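Local coordinates for protein EvpC (Edwardsiella tarda, PDB 3EAA) that probably serves as an Hcp-family component of the type VI secretion system, assembling into a six-subunit complex and being itself secreted, at residues A[106-111]-A[127-132]; A[8-13]-A[79-84]; A[51-56]-A[155-160]; A[134-139]-A[147-152]; A[93-98]-A[138-143]. One frame throughout, in Å; residues are numbered along the deposited sequence.

Interactions 1 to 3 lie on or between two antiparallel sheets; 4 and 5 involve the loop between strands 132-134 and 154-156. Interaction 1 is the hairpin of strands 105-113 and 123-129; interaction 2 joins strands 4-9 and 80-88 in the other sheet. The centres of these two are about 12 Å apart, and Phe128 packs on Leu83. Along the chain interaction 2 closes before interaction 1 opens and crosses interaction 3, which spans the two sheets and encloses interactions 1, 4 and 5. Interactions 4 and 5 share Val138 and Pro139, with centres about 10 Å apart. Interactions 1 and 3 touch a second subunit, and 3, 4 and 5 a third, so these four contacts also border subunit interfaces.

Interaction 1. Residues A[106-111]-A[127-132]; sequences AVSSYQ and DFAYKE
Strand 106-111 runs antiparallel to strand 127-129, the short axes approaching to 4.4 Å at an angle of 141°, with Ala106 opposite Ala129 as a hydrogen-bonded pair and Val107 opposite Phe128 as a non-hydrogen-bonded one. Ala106 N reaches Ala129 O at 2.7 Å; the return bond from Ala129 N is bent and weak. Past Val107 the register slips by one residue, and Ser108 and Ser109 both face Asp127: a classic beta bulge within the hairpin of strands 105-113 and 123-129. Its two bonds run from Ser108 N to Asp127 O (2.8 Å) and from Asp127 N to Ser109 O (3.1 Å). The Ser108 hydroxyl sits between its own backbone N and carbonyl carbon (chi1 48°), which turns OG back onto Asp127 O for a second, weak bond of 2.9 Å. Ser109 OG lies against Asp127 CB at 3.5 Å, while the Asp127 carboxylate is engaged by Arg58 in a salt bridge. On the other face of the sheet Val107 and Phe128 run alongside each other, with Val107 CG2 3.6 Å from Phe128 CE2. Beyond the bulge Tyr110 and Gln111 pair with a strand of the second subunit, carrying the sheet across the interface.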
# COMPACT_ATOMS: atom_id res chain seq x y z
N ALA A 106 23.74 -0.67 -22.04
CA ALA A 106 23.58 0.76 -21.78
C ALA A 106 23.04 1.01 -20.38
O ALA A 106 22.41 0.14 -19.78
CB ALA A 106 22.65 1.37 -22.82
N VAL A 107 23.28 2.19 -19.84
CA VAL A 107 22.58 2.61 -18.63
C VAL A 107 21.29 3.33 -19.05
O VAL A 107 21.35 4.40 -19.66
CB VAL A 107 23.43 3.55 -17.75
CG1 VAL A 107 22.60 4.01 -16.56
CG2 VAL A 107 24.70 2.86 -17.28
N SER A 108 20.15 2.75 -18.72
CA SER A 108 18.87 3.32 -19.13
C SER A 108 18.35 4.31 -18.09
O SER A 108 17.55 5.19 -18.39
CB SER A 108 17.83 2.22 -19.38
OG SER A 108 17.81 1.28 -18.31
N SER A 109 18.81 4.15 -16.87
CA SER A 109 18.46 5.08 -15.82
C SER A 109 19.46 5.00 -14.69
O SER A 109 20.05 3.95 -14.41
CB SER A 109 17.06 4.81 -15.28
OG SER A 109 17.11 3.89 -14.19
N TYR A 110 19.67 6.14 -14.06
CA TYR A 110 20.49 6.22 -12.90
C TYR A 110 19.68 7.00 -11.91
O TYR A 110 19.13 8.05 -12.24
CB TYR A 110 21.78 6.96 -13.22
CG TYR A 110 22.51 7.42 -11.98
CD1 TYR A 110 23.55 6.67 -11.46
CD2 TYR A 110 22.14 8.58 -11.32
CE1 TYR A 110 24.21 7.07 -10.33
CE2 TYR A 110 22.78 8.97 -10.19
CZ TYR A 110 23.82 8.22 -9.69
OH TYR A 110 24.48 8.61 -8.55
N GLN A 111 19.56 6.49 -10.69
CA GLN A 111 18.86 7.22 -9.64
C GLN A 111 19.77 7.37 -8.45
O GLN A 111 20.64 6.52 -8.21
CB GLN A 111 17.57 6.51 -9.23
CG GLN A 111 16.45 6.56 -10.25
CD GLN A 111 15.64 7.84 -10.17
OE1 GLN A 111 15.43 8.38 -9.09
NE2 GLN A 111 15.19 8.32 -11.33
N ASP A 127 19.59 0.97 -13.78
CA ASP A 127 18.97 0.07 -14.73
C ASP A 127 19.84 -0.07 -15.98
O ASP A 127 20.17 0.91 -16.64
CB ASP A 127 17.55 0.54 -15.09
CG ASP A 127 16.54 0.20 -14.00
OD1 ASP A 127 16.96 -0.17 -12.88
OD2 ASP A 127 15.32 0.28 -14.26
N PHE A 128 20.20 -1.31 -16.26
CA PHE A 128 21.07 -1.64 -17.37
C PHE A 128 20.30 -2.30 -18.51
O PHE A 128 19.87 -3.45 -18.39
CB PHE A 128 22.16 -2.58 -16.90
CG PHE A 128 23.22 -1.92 -16.08
CD1 PHE A 128 23.29 -2.14 -14.73
CD2 PHE A 128 24.15 -1.09 -16.67
CE1 PHE A 128 24.27 -1.55 -13.97
CE2 PHE A 128 25.14 -0.50 -15.93
CZ PHE A 128 25.20 -0.73 -14.57
N ALA A 129 20.12 -1.56 -19.60
CA ALA A 129 19.55 -2.14 -20.81
C ALA A 129 20.63 -2.86 -21.63
O ALA A 129 21.81 -2.49 -21.55
CB ALA A 129 18.87 -1.07 -21.63
N TYR A 130 20.25 -3.87 -22.40
CA TYR A 130 21.22 -4.71 -23.10
C TYR A 130 20.69 -5.34 -24.39
O TYR A 130 19.56 -5.09 -24.80
CB TYR A 130 21.77 -5.80 -22.16
CG TYR A 130 20.71 -6.64 -21.46
CD1 TYR A 130 19.90 -6.09 -20.46
CD2 TYR A 130 20.54 -7.98 -21.77
CE1 TYR A 130 18.95 -6.85 -19.83
CE2 TYR A 130 19.59 -8.75 -21.13
CZ TYR A 130 18.80 -8.18 -20.17
OH TYR A 130 17.85 -8.95 -19.54
N LYS A 131 21.52 -6.15 -25.05
CA LYS A 131 21.10 -6.85 -26.26
C LYS A 131 21.15 -8.36 -26.09
O LYS A 131 20.28 -9.07 -26.58
CB LYS A 131 21.99 -6.45 -27.45
CG LYS A 131 21.64 -5.11 -28.07
CD LYS A 131 20.24 -5.11 -28.64
CE LYS A 131 19.99 -3.85 -29.45
NZ LYS A 131 18.59 -3.75 -29.92
N GLU A 132 22.17 -8.84 -25.38
CA GLU A 132 22.39 -10.27 -25.24
C GLU A 132 22.90 -10.63 -23.84
O GLU A 132 23.33 -9.76 -23.10
CB GLU A 132 23.37 -10.76 -26.31
CG GLU A 132 22.86 -10.58 -27.74
CD GLU A 132 23.89 -10.99 -28.78
OE1 GLU A 132 25.10 -10.79 -28.55
OE2 GLU A 132 23.48 -11.50 -29.85

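Interaction 2. Residues A[8-13]-A[79-84]; sequences KLDKVD and NFPTLE
Strands 4-9 and 80-88 are antiparallel neighbours in the larger sheet of this Hcp-family fold, and the contact includes the hydrogen-bonded pair of Lys8 and Glu84. Two backbone bonds close that pair: Lys8 N to Glu84 O at 2.9 Å, and Glu84 N to Lys8 O at 3.1 Å, the second lying in the carbonyl plane on a lone pair. The two side chains extend alongside each other in one direction, yet Lys8 NZ and Glu84 OE2 stay 5.0 Å apart, so the opposite charges can attract only at a distance.

The chain that carries Phe80 turns a corner at Pro81, while the other continues through Asp10 to Val12 as a loop, and side chains carry the rest of the contact. Leu9 CG stands beside its backbone N, anti to the carbonyl carbon; this chi1 of -89°, together with a chi2 of 156°, places CD2 over one face of the Phe80 ring in a CH-pi contact, 3.7 Å from the centroid and 19° off the normal. Leu9 CG meets Leu83 CD1 at 3.7 Å. Helix 67-76 packs against the same group, Leu70 touching Leu9 and Ala73 touching Phe80.

Two loop groups meet the ring edge. Val12, crossing Phe80 at about a right angle, brings CG2 to 3.5 Å from Phe80 CE2, and the carbonyl oxygen Asp10 O lies in the ring plane, 3.9 Å from Phe80 CD2.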
# COMPACT_ATOMS: atom_id res chain seq x y z
N LYS A 8 31.06 -5.97 -13.48
CA LYS A 8 32.14 -5.37 -14.26
C LYS A 8 31.69 -4.68 -15.55
O LYS A 8 30.89 -5.21 -16.32
CB LYS A 8 33.20 -6.40 -14.60
CG LYS A 8 34.11 -5.97 -15.73
CD LYS A 8 35.24 -6.96 -15.92
CE LYS A 8 36.36 -6.35 -16.76
NZ LYS A 8 37.67 -7.04 -16.53
N LEU A 9 32.24 -3.48 -15.77
CA LEU A 9 31.98 -2.68 -16.96
C LEU A 9 33.29 -2.34 -17.64
O LEU A 9 34.29 -2.08 -16.97
CB LEU A 9 31.31 -1.36 -16.57
CG LEU A 9 29.79 -1.25 -16.49
CD1 LEU A 9 29.45 -0.11 -15.55
CD2 LEU A 9 29.18 -1.02 -17.86
N ASP A 10 33.26 -2.31 -18.96
CA ASP A 10 34.46 -2.05 -19.75
C ASP A 10 34.96 -0.62 -19.57
O ASP A 10 34.26 0.34 -19.91
CB ASP A 10 34.20 -2.35 -21.22
CG ASP A 10 33.94 -3.81 -21.47
OD1 ASP A 10 34.70 -4.64 -20.89
OD2 ASP A 10 33.00 -4.15 -22.22
N LYS A 11 36.17 -0.50 -19.04
CA LYS A 11 36.79 0.79 -18.75
C LYS A 11 35.95 1.64 -17.79
O LYS A 11 35.64 2.79 -18.08
CB LYS A 11 37.10 1.57 -20.05
CG LYS A 11 38.44 1.19 -20.72
CD LYS A 11 38.77 2.07 -21.95
CE LYS A 11 37.92 1.69 -23.16
NZ LYS A 11 38.03 2.66 -24.29
N VAL A 12 35.59 1.05 -16.65
CA VAL A 12 34.76 1.72 -15.64
C VAL A 12 35.09 1.19 -14.25
O VAL A 12 34.34 0.40 -13.67
CB VAL A 12 33.24 1.54 -15.91
CG1 VAL A 12 32.43 2.24 -14.82
CG2 VAL A 12 32.86 2.08 -17.27
N ASP A 13 36.21 1.64 -13.70
CA ASP A 13 36.68 1.13 -12.42
C ASP A 13 35.72 1.40 -11.27
O ASP A 13 35.44 2.55 -10.94
CB ASP A 13 38.05 1.71 -12.07
CG ASP A 13 39.08 1.47 -13.14
OD1 ASP A 13 39.13 0.34 -13.66
OD2 ASP A 13 39.84 2.41 -13.47
N ASN A 79 27.34 3.46 -24.90
CA ASN A 79 27.36 2.03 -25.22
C ASN A 79 28.56 1.28 -24.67
O ASN A 79 29.71 1.64 -24.94
CB ASN A 79 27.31 1.80 -26.73
CG ASN A 79 25.96 2.13 -27.31
OD1 ASN A 79 25.23 2.96 -26.77
ND2 ASN A 79 25.61 1.48 -28.43
N PHE A 80 28.29 0.23 -23.90
CA PHE A 80 29.33 -0.68 -23.44
C PHE A 80 29.23 -2.03 -24.14
O PHE A 80 28.16 -2.47 -24.53
CB PHE A 80 29.25 -0.87 -21.93
CG PHE A 80 29.29 0.40 -21.16
CD1 PHE A 80 28.16 1.18 -21.05
CD2 PHE A 80 30.45 0.81 -20.52
CE1 PHE A 80 28.19 2.35 -20.33
CE2 PHE A 80 30.48 1.98 -19.81
CZ PHE A 80 29.35 2.75 -19.71
N PRO A 81 30.38 -2.68 -24.34
CA PRO A 81 30.37 -3.94 -25.06
C PRO A 81 29.86 -5.05 -24.17
O PRO A 81 29.23 -6.00 -24.63
CB PRO A 81 31.85 -4.19 -25.34
CG PRO A 81 32.55 -2.88 -25.02
CD PRO A 81 31.74 -2.25 -23.97
N THR A 82 30.16 -4.93 -22.89
CA THR A 82 30.05 -6.08 -22.01
C THR A 82 29.88 -5.72 -20.55
O THR A 82 30.68 -4.98 -19.97
CB THR A 82 31.30 -6.95 -22.14
OG1 THR A 82 31.29 -7.58 -23.42
CG2 THR A 82 31.35 -8.00 -21.04
N LEU A 83 28.84 -6.27 -19.95
CA LEU A 83 28.63 -6.20 -18.52
C LEU A 83 28.62 -7.62 -17.95
O LEU A 83 27.86 -8.47 -18.40
CB LEU A 83 27.30 -5.51 -18.23
CG LEU A 83 26.99 -5.43 -16.74
CD1 LEU A 83 27.80 -4.30 -16.13
CD2 LEU A 83 25.51 -5.23 -16.51
N GLU A 84 29.49 -7.86 -16.97
CA GLU A 84 29.57 -9.16 -16.33
C GLU A 84 29.05 -9.09 -14.91
O GLU A 84 29.59 -8.40 -14.08
CB GLU A 84 31.02 -9.65 -16.29
CG GLU A 84 31.59 -10.07 -17.62
CD GLU A 84 33.11 -10.12 -17.61
OE1 GLU A 84 33.70 -10.84 -16.78
OE2 GLU A 84 33.72 -9.42 -18.45

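Interaction 3. Residues A[51-56]-A[155-160]; sequences KAMMSV and WSLITN
With chi1 at -38°, CG of selenomethionine Met54 stands beside the backbone N, and an extended chi2 carries its selenium toward Trp155, whose own CG lies anti to the backbone N (chi1 -179°) and turns the indole toward strand 52-62. The selenium, SE, comes within 3.6 Å of Trp155 CD1, on the five-membered-ring side of the indole, approaching obliquely. The same atom packs on the end of Leu157, with Leu157 CG 3.8 Å from Met54 SE and both methyls nearly as close. One tryptophan thus meets two residues of strand 52-62, because Ala52 CB touches the far, six-membered part of the indole at Trp155 CZ2, 3.7 Å away.

The backbones stay well separated, and packing does the work. Lys51 NZ turns back to give a hydrogen bond of 2.7 Å to Ala52 O, in the carbonyl plane on a lone pair. The turn after strand 154-156 is shaped by its own bonds: Ser156 OG accepts from Ile158 N at 3.0 Å, forming an ST turn, and is also hydrogen-bonded to Glu132 OE2, while Asn160 N gives to Ser156 O. Val75 of a third subunit also packs on Met54 and Trp155, and Trp32 and Trp135 of the same chain pack on Met54. The arrangement is a Met-aromatic contact joining the two sheets of the Hcp-family barrel.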
# COMPACT_ATOMS: atom_id res chain seq x y z
N LYS A 51 6.17 -14.49 -28.30
CA LYS A 51 7.44 -13.88 -28.38
C LYS A 51 8.11 -13.98 -27.10
O LYS A 51 7.51 -14.07 -26.11
CB LYS A 51 7.19 -12.43 -28.60
CG LYS A 51 7.89 -11.83 -29.64
CD LYS A 51 8.86 -10.97 -29.07
CE LYS A 51 10.17 -11.29 -29.54
NZ LYS A 51 11.11 -10.78 -28.59
N ALA A 52 9.40 -13.89 -27.16
CA ALA A 52 10.29 -13.90 -26.04
C ALA A 52 10.61 -12.61 -25.42
O ALA A 52 10.95 -11.70 -26.08
CB ALA A 52 11.49 -14.51 -26.43
N MSE A 53 10.59 -12.53 -24.13
CA MSE A 53 11.12 -11.36 -23.59
C MSE A 53 11.81 -11.25 -22.34
O MSE A 53 11.53 -11.94 -21.44
CB MSE A 53 10.27 -10.20 -23.83
CG MSE A 53 11.01 -8.91 -23.77
SE MSE A 53 10.72 -7.53 -25.58
CE MSE A 53 12.47 -7.19 -24.15
N MSE A 54 12.67 -10.25 -22.30
CA MSE A 54 13.61 -10.02 -21.24
C MSE A 54 13.53 -8.67 -20.60
O MSE A 54 13.16 -7.71 -21.19
CB MSE A 54 15.01 -10.38 -21.67
CG MSE A 54 15.08 -11.53 -22.49
SE MSE A 54 17.08 -11.62 -23.56
CE MSE A 54 16.85 -12.62 -21.55
N SER A 55 13.91 -8.62 -19.34
CA SER A 55 13.91 -7.41 -18.56
C SER A 55 15.19 -6.69 -18.30
O SER A 55 16.22 -7.24 -18.43
CB SER A 55 13.14 -7.58 -17.26
OG SER A 55 13.96 -7.86 -16.20
N VAL A 56 15.14 -5.43 -17.97
CA VAL A 56 16.36 -4.74 -17.62
C VAL A 56 16.91 -5.40 -16.36
O VAL A 56 16.18 -6.11 -15.66
CB VAL A 56 16.10 -3.26 -17.38
CG1 VAL A 56 17.38 -2.52 -17.16
CG2 VAL A 56 15.36 -2.67 -18.57
N TRP A 155 20.63 -15.96 -24.59
CA TRP A 155 19.68 -15.54 -25.61
C TRP A 155 20.03 -14.17 -26.17
O TRP A 155 20.72 -13.39 -25.52
CB TRP A 155 18.27 -15.55 -25.02
CG TRP A 155 17.19 -15.17 -25.95
CD1 TRP A 155 16.78 -13.91 -26.26
CD2 TRP A 155 16.33 -16.06 -26.67
NE1 TRP A 155 15.73 -13.96 -27.15
CE2 TRP A 155 15.43 -15.27 -27.41
CE3 TRP A 155 16.23 -17.46 -26.77
CZ2 TRP A 155 14.46 -15.82 -28.24
CZ3 TRP A 155 15.26 -18.00 -27.59
CH2 TRP A 155 14.39 -17.18 -28.32
N SER A 156 19.55 -13.89 -27.38
CA SER A 156 19.83 -12.62 -28.05
C SER A 156 18.58 -11.97 -28.61
O SER A 156 17.81 -12.60 -29.32
CB SER A 156 20.79 -12.82 -29.21
OG SER A 156 20.82 -11.67 -30.05
N LEU A 157 18.41 -10.69 -28.31
CA LEU A 157 17.28 -9.91 -28.80
C LEU A 157 17.53 -9.36 -30.20
O LEU A 157 16.66 -8.71 -30.77
CB LEU A 157 16.97 -8.77 -27.84
CG LEU A 157 16.51 -9.21 -26.45
CD1 LEU A 157 16.48 -8.04 -25.48
CD2 LEU A 157 15.16 -9.91 -26.53
N ILE A 158 18.72 -9.61 -30.74
CA ILE A 158 18.98 -9.20 -32.11
C ILE A 158 18.59 -10.31 -33.09
O ILE A 158 18.23 -10.05 -34.24
CB ILE A 158 20.47 -8.82 -32.34
CG1 ILE A 158 21.13 -8.37 -31.05
CG2 ILE A 158 20.58 -7.73 -33.39
CD1 ILE A 158 22.54 -7.83 -31.26
N THR A 159 18.63 -11.55 -32.62
CA THR A 159 18.34 -12.70 -33.46
C THR A 159 17.04 -13.38 -33.05
O THR A 159 16.36 -14.01 -33.87
CB THR A 159 19.48 -13.73 -33.38
OG1 THR A 159 20.74 -13.06 -33.52
CG2 THR A 159 19.35 -14.75 -34.48
N ASN A 160 16.68 -13.23 -31.78
CA ASN A 160 15.59 -14.01 -31.21
C ASN A 160 15.91 -15.48 -31.38
O ASN A 160 15.08 -16.26 -31.83
CB ASN A 160 14.26 -13.67 -31.87
CG ASN A 160 14.02 -12.18 -31.96
OD1 ASN A 160 14.15 -11.45 -30.97
ND2 ASN A 160 13.67 -11.71 -33.15

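Interaction 4. Residues A[134-139]-A[147-152]; sequences TWEYVP and GGKIGP
The long loop between strands 132-134 and 154-156 folds back on itself here, Tyr137 facing Ile150 and Val138 facing Lys149, with the end-to-end directions of its two limbs 168° apart. Although this resembles a hairpin, few of its backbone bonds join limb to limb. One is well formed: Ile150 N gives to Tyr137 O at 2.7 Å, nearly straight and nearly along the C=O axis. Gly147 N reaches Pro139 O at 3.3 Å, from a position 56° above the carbonyl plane rather than on a lone pair. Pro139 and Pro152 have no N-H to offer, which is consistent with the lack of regular pairing. Other backbone groups of residues 134-139 look to different neighbours, Glu136 to Ile99, Trp135 to Glu153 and Val138 to Phe97.

A salt bridge adds a polar link between the limbs. Lys149 leaves its backbone with CG anti to N, slides along Val138 with its CG 3.5 Å from Val138 CG2, then bends at chi3 so that NZ arrives 3.2 Å from Glu136 OE1. It comes from above the carboxylate plane, 45° out of it. The second oxygen, Glu136 OE2, makes a long, weak ion pair with Lys101, so the carboxylate has two positive charges nearby, which probably favour its ionised form. Trp135 NE1 is satisfied by Ser72 OG of a third subunit.

Apolar contacts complete the join. Pro139 CD meets Ile150 CG1 at 3.9 Å, and that same Ile150 CG1 lies in the plane of the Tyr137 ring at its edge, 3.9 Å from Tyr137 CD2.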
# COMPACT_ATOMS: atom_id res chain seq x y z
N THR A 134 23.88 -14.26 -20.87
CA THR A 134 24.14 -15.68 -20.59
C THR A 134 24.02 -16.01 -19.11
O THR A 134 24.44 -15.23 -18.26
CB THR A 134 25.54 -16.05 -21.07
OG1 THR A 134 25.66 -15.74 -22.46
CG2 THR A 134 25.80 -17.52 -20.85
N TRP A 135 23.47 -17.18 -18.77
CA TRP A 135 23.25 -17.51 -17.36
C TRP A 135 24.48 -18.07 -16.63
O TRP A 135 25.07 -17.38 -15.81
CB TRP A 135 22.07 -18.46 -17.14
CG TRP A 135 21.04 -18.52 -18.20
CD1 TRP A 135 20.52 -19.65 -18.76
CD2 TRP A 135 20.38 -17.42 -18.84
NE1 TRP A 135 19.59 -19.33 -19.71
CE2 TRP A 135 19.48 -17.97 -19.78
CE3 TRP A 135 20.47 -16.04 -18.71
CZ2 TRP A 135 18.67 -17.17 -20.58
CZ3 TRP A 135 19.66 -15.24 -19.52
CH2 TRP A 135 18.77 -15.82 -20.44
N GLU A 136 24.82 -19.33 -16.89
CA GLU A 136 25.92 -20.00 -16.18
C GLU A 136 25.72 -20.08 -14.67
O GLU A 136 25.69 -19.06 -13.97
CB GLU A 136 27.26 -19.33 -16.46
CG GLU A 136 27.72 -19.36 -17.89
CD GLU A 136 29.17 -18.94 -18.02
OE1 GLU A 136 29.88 -18.95 -16.99
OE2 GLU A 136 29.61 -18.60 -19.13
N TYR A 137 25.62 -21.30 -14.18
CA TYR A 137 25.49 -21.58 -12.76
C TYR A 137 26.49 -22.66 -12.36
O TYR A 137 26.87 -23.50 -13.18
CB TYR A 137 24.08 -22.08 -12.46
CG TYR A 137 23.88 -22.62 -11.06
CD1 TYR A 137 23.56 -21.77 -10.01
CD2 TYR A 137 23.99 -23.98 -10.78
CE1 TYR A 137 23.37 -22.24 -8.73
CE2 TYR A 137 23.80 -24.47 -9.50
CZ TYR A 137 23.48 -23.59 -8.48
OH TYR A 137 23.28 -24.04 -7.18
N VAL A 138 26.91 -22.65 -11.10
CA VAL A 138 27.81 -23.68 -10.59
C VAL A 138 27.36 -24.14 -9.21
O VAL A 138 27.28 -23.33 -8.29
CB VAL A 138 29.26 -23.15 -10.48
CG1 VAL A 138 30.14 -24.14 -9.76
CG2 VAL A 138 29.82 -22.85 -11.86
N PRO A 139 27.06 -25.44 -9.06
CA PRO A 139 26.76 -26.09 -7.78
C PRO A 139 27.94 -26.05 -6.83
O PRO A 139 29.05 -25.66 -7.23
CB PRO A 139 26.49 -27.54 -8.19
CG PRO A 139 27.15 -27.67 -9.52
CD PRO A 139 26.86 -26.37 -10.17
N GLY A 147 31.46 -27.79 -7.83
CA GLY A 147 31.11 -28.94 -8.65
C GLY A 147 31.14 -28.53 -10.11
O GLY A 147 31.61 -27.45 -10.45
N GLY A 148 30.65 -29.40 -10.99
CA GLY A 148 30.64 -29.09 -12.41
C GLY A 148 29.81 -27.87 -12.74
O GLY A 148 28.81 -27.59 -12.08
N LYS A 149 30.22 -27.13 -13.76
CA LYS A 149 29.47 -25.95 -14.19
C LYS A 149 28.28 -26.33 -15.06
O LYS A 149 28.38 -27.22 -15.91
CB LYS A 149 30.37 -24.96 -14.92
CG LYS A 149 29.65 -23.67 -15.28
CD LYS A 149 30.54 -22.73 -16.07
CE LYS A 149 31.50 -21.96 -15.18
NZ LYS A 149 32.24 -20.93 -15.96
N ILE A 150 27.16 -25.63 -14.87
CA ILE A 150 25.93 -25.97 -15.58
C ILE A 150 25.75 -25.19 -16.88
O ILE A 150 25.41 -24.00 -16.85
CB ILE A 150 24.68 -25.83 -14.70
CG1 ILE A 150 24.83 -26.68 -13.43
CG2 ILE A 150 23.43 -26.23 -15.47
CD1 ILE A 150 25.38 -28.07 -13.68
N GLY A 151 25.98 -25.90 -17.98
CA GLY A 151 25.97 -25.38 -19.36
C GLY A 151 25.55 -23.92 -19.51
O GLY A 151 24.37 -23.59 -19.38
N PRO A 152 26.53 -23.04 -19.78
CA PRO A 152 26.32 -21.63 -20.11
C PRO A 152 25.33 -21.46 -21.26
O PRO A 152 25.64 -21.77 -22.41
CB PRO A 152 27.71 -21.18 -20.57
CG PRO A 152 28.47 -22.50 -20.84
CD PRO A 152 27.96 -23.38 -19.77

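Interaction 5. Residues A[93-98]-A[138-143]; sequences DKFAFC and VPQDQN
The outer edge of the Phe95 ring rests against the side chain of Gln140, whose CG is 3.6 Å from Phe95 CZ. Gln140 CB lies in the ring plane beside this edge, 3.8 Å from the same CZ, and the extended chain then runs past the ring until the amide oxygen OE1 stands 3.5 Å from Phe95 CE2. The amide is turned steeply against the ring, the two planes 80° apart, so this is no stack: the extended polar chain lies along the ring's edge. Phe95 CG occupies the crowded position between its backbone N and carbonyl carbon (chi1 67°), and this swings the ring toward residues 138-140.

Farther round the ring Val138 CG1 touches Phe95 CE1 at 3.7 Å, and the carbonyl oxygen Pro139 O approaches Phe95 CZ at 3.9 Å, both obliquely. The backbone bond of the contact is made by Val138 N, which gives to Phe97 O at 2.8 Å; the donor stands 50° above the carbonyl plane, consistent with irregular pairing where the chain turns a corner at Phe97. The Phe97 ring packs instead on Ile87 and on Pro122 of a third subunit. Ala146 adds a further neighbour to Phe95.

Beyond the regular pairing of strands 96-102 and 132-134, the arrangement is that of an antiparallel sheet fraying at one end into loops, here held by a single backbone bond and an aromatic contact near the subunit interface.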
# COMPACT_ATOMS: atom_id res chain seq x y z
N ASP A 93 34.95 -21.51 -1.47
CA ASP A 93 36.14 -20.99 -2.12
C ASP A 93 35.89 -19.64 -2.77
O ASP A 93 36.54 -19.29 -3.76
N LYS A 94 34.95 -18.88 -2.23
CA LYS A 94 34.65 -17.56 -2.77
C LYS A 94 34.48 -17.56 -4.29
O LYS A 94 34.73 -16.55 -4.95
CB LYS A 94 35.72 -16.54 -2.35
N PHE A 95 34.07 -18.70 -4.85
CA PHE A 95 33.88 -18.78 -6.29
C PHE A 95 32.49 -18.31 -6.71
O PHE A 95 31.56 -18.20 -5.90
CB PHE A 95 34.12 -20.20 -6.79
CG PHE A 95 33.10 -21.19 -6.31
CD1 PHE A 95 32.01 -21.50 -7.08
CD2 PHE A 95 33.24 -21.80 -5.07
CE1 PHE A 95 31.07 -22.39 -6.65
CE2 PHE A 95 32.31 -22.69 -4.63
CZ PHE A 95 31.22 -22.99 -5.42
N ALA A 96 32.34 -18.03 -8.00
CA ALA A 96 31.10 -17.50 -8.52
C ALA A 96 30.17 -18.63 -8.94
O ALA A 96 30.40 -19.32 -9.92
CB ALA A 96 31.38 -16.59 -9.69
N PHE A 97 29.09 -18.81 -8.18
CA PHE A 97 28.18 -19.90 -8.45
C PHE A 97 27.15 -19.46 -9.46
O PHE A 97 26.25 -20.21 -9.82
CB PHE A 97 27.50 -20.35 -7.16
CG PHE A 97 26.82 -19.24 -6.42
CD1 PHE A 97 25.49 -18.98 -6.61
CD2 PHE A 97 27.53 -18.44 -5.55
CE1 PHE A 97 24.86 -17.96 -5.94
CE2 PHE A 97 26.92 -17.40 -4.87
CZ PHE A 97 25.58 -17.17 -5.07
N CYS A 98 27.30 -18.24 -9.93
CA CYS A 98 26.40 -17.72 -10.95
C CYS A 98 27.08 -16.63 -11.73
O CYS A 98 27.44 -15.60 -11.18
CB CYS A 98 25.13 -17.17 -10.32
SG CYS A 98 23.96 -16.59 -11.54
N VAL A 138 26.91 -22.65 -11.10
CA VAL A 138 27.81 -23.68 -10.59
C VAL A 138 27.36 -24.14 -9.21
O VAL A 138 27.28 -23.33 -8.29
CB VAL A 138 29.26 -23.15 -10.48
CG1 VAL A 138 30.14 -24.14 -9.76
CG2 VAL A 138 29.82 -22.85 -11.86
N PRO A 139 27.06 -25.44 -9.06
CA PRO A 139 26.76 -26.09 -7.78
C PRO A 139 27.94 -26.05 -6.83
O PRO A 139 29.05 -25.66 -7.23
CB PRO A 139 26.49 -27.54 -8.19
CG PRO A 139 27.15 -27.67 -9.52
CD PRO A 139 26.86 -26.37 -10.17
N GLN A 140 27.72 -26.45 -5.58
CA GLN A 140 28.79 -26.47 -4.58
C GLN A 140 28.75 -27.77 -3.78
O GLN A 140 27.69 -28.17 -3.27
CB GLN A 140 28.68 -25.26 -3.65
CG GLN A 140 29.90 -25.00 -2.76
CD GLN A 140 29.73 -23.78 -1.86
OE1 GLN A 140 30.70 -23.07 -1.56
NE2 GLN A 140 28.50 -23.53 -1.42
N ASP A 141 29.89 -28.44 -3.68
CA ASP A 141 30.00 -29.67 -2.90
C ASP A 141 29.84 -29.38 -1.41
O ASP A 141 30.55 -28.55 -0.85
CB ASP A 141 31.35 -30.36 -3.16
N GLN A 142 28.89 -30.07 -0.77
CA GLN A 142 28.73 -29.98 0.67
C GLN A 142 30.07 -30.08 1.38
O GLN A 142 30.22 -29.63 2.51
N ASN A 143 31.05 -30.68 0.70
CA ASN A 143 32.40 -30.78 1.21
C ASN A 143 33.15 -29.47 1.06
O ASN A 143 34.38 -29.44 1.12